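Local coordinates for Lmo0135 protein (Listeria monocytogenes EGD-e, PDB 5ISU) that is an extracellular solute-binding protein of an ABC transporter, probably serving in the uptake of peptides, at residues A[427-432]-A[454-459]. Numbering follows the deposited sequence.
Sequences KDLDAL and NTIADD
Leu429 reaches across to Ile456 and Thr455 with the two prongs of its isobutyl fork. The closer approach is methyl to methyl, CD2 of Leu429 lying 3.6 Å from CD1 of Ile456, and the two side chains lie roughly perpendicular. In Ile456, chi1 of -68° sets CG1 anti to the carbonyl carbon, and a further bend at chi2 (-58°) brings the CD1 methyl against the leucine. Both residues are buried, where branched hydrocarbon side chains gain by packing against each other away from water. Here the first turns of helix 427-438 meet the last turns of helix 442-458, a helical hairpin whose short connection leaves the two helices running antiparallel; Ile452, one turn earlier in the second helix, also touches Leu429. The other prong is looser: CD1 of Leu429 stands 4.1 Å from CB of Thr455, the two side chains running alongside each other and pointing opposite ways. Thr455 is partly exposed, and threonine fits such a margin because its carbon skeleton can face the leucine while OG1 hydrogen-bonds within its own helix to the backbone O of Lys451. Leu432, also partly exposed, packs instead on Ile448, Lys451 and Ile452 of helix 442-458.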
ATOM      1  N   LYS A 427     -25.549   6.720   5.763  1.00 60.92           N
ATOM      2  CA  LYS A 427     -26.137   5.367   5.708  1.00 64.43           C
ATOM      3  C   LYS A 427     -26.400   4.833   4.298  1.00 62.28           C
ATOM      4  O   LYS A 427     -26.159   3.664   4.029  1.00 62.59           O
ATOM      5  CB  LYS A 427     -27.447   5.275   6.511  1.00 68.88           C
ATOM      6  CG  LYS A 427     -27.305   5.001   7.997  1.00 74.79           C
ATOM      7  CD  LYS A 427     -28.693   4.713   8.587  1.00 83.25           C
ATOM      8  CE  LYS A 427     -28.669   4.187  10.019  1.00 87.15           C
ATOM      9  NZ  LYS A 427     -28.117   5.172  10.988  1.00 89.13           N
ATOM     10  N   ASP A 428     -26.937   5.668   3.420  1.00 60.66           N
ATOM     11  CA  ASP A 428     -27.208   5.243   2.040  1.00 63.31           C
ATOM     12  C   ASP A 428     -25.927   4.821   1.341  1.00 62.69           C
ATOM     13  O   ASP A 428     -25.905   3.795   0.679  1.00 62.53           O
ATOM     14  CB  ASP A 428     -27.887   6.347   1.229  1.00 64.28           C
ATOM     15  CG  ASP A 428     -29.352   6.549   1.611  1.00 68.15           C
ATOM     16  OD1 ASP A 428     -29.864   5.833   2.497  1.00 68.86           O
ATOM     17  OD2 ASP A 428     -30.007   7.422   0.999  1.00 71.04           O
ATOM     18  N   LEU A 429     -24.863   5.600   1.507  1.00 61.22           N
ATOM     19  CA  LEU A 429     -23.589   5.263   0.870  1.00 61.12           C
ATOM     20  C   LEU A 429     -23.045   3.966   1.441  1.00 58.84           C
ATOM     21  O   LEU A 429     -22.479   3.162   0.715  1.00 56.14           O
ATOM     22  CB  LEU A 429     -22.557   6.369   1.060  1.00 60.75           C
ATOM     23  CG  LEU A 429     -21.199   6.105   0.398  1.00 60.96           C
ATOM     24  CD1 LEU A 429     -21.361   5.994  -1.114  1.00 63.36           C
ATOM     25  CD2 LEU A 429     -20.216   7.200   0.754  1.00 60.92           C
ATOM     26  N   ASP A 430     -23.207   3.787   2.751  1.00 59.82           N
ATOM     27  CA  ASP A 430     -22.759   2.566   3.418  1.00 62.19           C
ATOM     28  C   ASP A 430     -23.487   1.322   2.875  1.00 57.40           C
ATOM     29  O   ASP A 430     -22.885   0.251   2.798  1.00 53.18           O
ATOM     30  CB  ASP A 430     -22.878   2.688   4.953  1.00 67.83           C
ATOM     31  CG  ASP A 430     -21.854   3.696   5.563  1.00 72.76           C
ATOM     32  OD1 ASP A 430     -21.133   4.401   4.807  1.00 74.80           O
ATOM     33  OD2 ASP A 430     -21.777   3.785   6.810  1.00 76.79           O
ATOM     34  N   ALA A 431     -24.748   1.483   2.462  1.00 55.66           N
ATOM     35  CA  ALA A 431     -25.526   0.371   1.872  1.00 57.26           C
ATOM     36  C   ALA A 431     -24.934  -0.024   0.516  1.00 55.45           C
ATOM     37  O   ALA A 431     -24.923  -1.207   0.169  1.00 54.85           O
ATOM     38  CB  ALA A 431     -27.010   0.735   1.731  1.00 58.68           C
ATOM     39  N   LEU A 432     -24.451   0.973  -0.237  1.00 53.20           N
ATOM     40  CA  LEU A 432     -23.774   0.723  -1.516  1.00 52.85           C
ATOM     41  C   LEU A 432     -22.459  -0.049  -1.296  1.00 51.01           C
ATOM     42  O   LEU A 432     -22.172  -1.003  -2.022  1.00 47.95           O
ATOM     43  CB  LEU A 432     -23.494   2.029  -2.281  1.00 53.71           C
ATOM     44  CG  LEU A 432     -24.663   2.656  -3.053  1.00 56.60           C
ATOM     45  CD1 LEU A 432     -24.325   4.072  -3.498  1.00 55.73           C
ATOM     46  CD2 LEU A 432     -25.060   1.787  -4.250  1.00 57.30           C
ATOM     47  N   ASN A 454     -18.596   8.737  -7.358  1.00 41.60           N
ATOM     48  CA  ASN A 454     -19.375   9.947  -7.614  1.00 43.40           C
ATOM     49  C   ASN A 454     -19.930  10.595  -6.352  1.00 43.69           C
ATOM     50  O   ASN A 454     -19.842  11.813  -6.215  1.00 43.48           O
ATOM     51  CB  ASN A 454     -20.473   9.685  -8.651  1.00 45.61           C
ATOM     52  CG  ASN A 454     -19.931   9.746 -10.070  1.00 46.93           C
ATOM     53  OD1 ASN A 454     -19.923   8.761 -10.805  1.00 48.09           O
ATOM     54  ND2 ASN A 454     -19.404  10.898 -10.428  1.00 46.26           N
ATOM     55  N   THR A 455     -20.440   9.804  -5.405  1.00 43.92           N
ATOM     56  CA  THR A 455     -20.994  10.388  -4.174  1.00 44.69           C
ATOM     57  C   THR A 455     -19.902  11.042  -3.332  1.00 45.18           C
ATOM     58  O   THR A 455     -20.072  12.162  -2.854  1.00 46.49           O
ATOM     59  CB  THR A 455     -21.752   9.366  -3.325  1.00 47.22           C
ATOM     60  OG1 THR A 455     -22.746   8.714  -4.127  1.00 51.00           O
ATOM     61  CG2 THR A 455     -22.433  10.045  -2.129  1.00 47.75           C
ATOM     62  N   ILE A 456     -18.777  10.358  -3.164  1.00 44.13           N
ATOM     63  CA  ILE A 456     -17.657  10.919  -2.404  1.00 43.63           C
ATOM     64  C   ILE A 456     -17.173  12.246  -3.010  1.00 42.88           C
ATOM     65  O   ILE A 456     -16.895  13.219  -2.274  1.00 44.46           O
ATOM     66  CB  ILE A 456     -16.478   9.907  -2.313  1.00 43.48           C
ATOM     67  CG1 ILE A 456     -16.859   8.697  -1.431  1.00 45.10           C
ATOM     68  CG2 ILE A 456     -15.206  10.566  -1.789  1.00 42.06           C
ATOM     69  CD1 ILE A 456     -17.262   9.037  -0.010  1.00 45.59           C
ATOM     70  N   ALA A 457     -17.053  12.280  -4.336  1.00 40.93           N
ATOM     71  CA  ALA A 457     -16.603  13.487  -5.025  1.00 41.53           C
ATOM     72  C   ALA A 457     -17.669  14.575  -4.916  1.00 43.10           C
ATOM     73  O   ALA A 457     -17.364  15.698  -4.556  1.00 40.93           O
ATOM     74  CB  ALA A 457     -16.277  13.196  -6.488  1.00 42.33           C
ATOM     75  N   ASP A 458     -18.921  14.233  -5.204  1.00 45.91           N
ATOM     76  CA  ASP A 458     -20.023  15.200  -5.082  1.00 48.21           C
ATOM     77  C   ASP A 458     -20.145  15.794  -3.680  1.00 47.64           C
ATOM     78  O   ASP A 458     -20.376  16.983  -3.558  1.00 47.21           O
ATOM     79  CB  ASP A 458     -21.352  14.584  -5.484  1.00 50.62           C
ATOM     80  CG  ASP A 458     -21.412  14.225  -6.958  1.00 54.44           C
ATOM     81  OD1 ASP A 458     -20.621  14.769  -7.749  1.00 58.99           O
ATOM     82  OD2 ASP A 458     -22.270  13.400  -7.332  1.00 62.78           O
ATOM     83  N   ASP A 459     -19.943  14.997  -2.631  1.00 47.23           N
ATOM     84  CA  ASP A 459     -20.042  15.520  -1.243  1.00 49.06           C
ATOM     85  C   ASP A 459     -18.747  16.120  -0.702  1.00 48.49           C
ATOM     86  O   ASP A 459     -18.680  16.520   0.483  1.00 46.42           O
ATOM     87  CB  ASP A 459     -20.573  14.449  -0.273  1.00 52.53           C
ATOM     88  CG  ASP A 459     -22.069  14.217  -0.413  1.00 55.05           C
ATOM     89  OD1 ASP A 459     -22.696  14.903  -1.240  1.00 58.01           O
ATOM     90  OD2 ASP A 459     -22.618  13.361   0.320  1.00 59.48           O
TER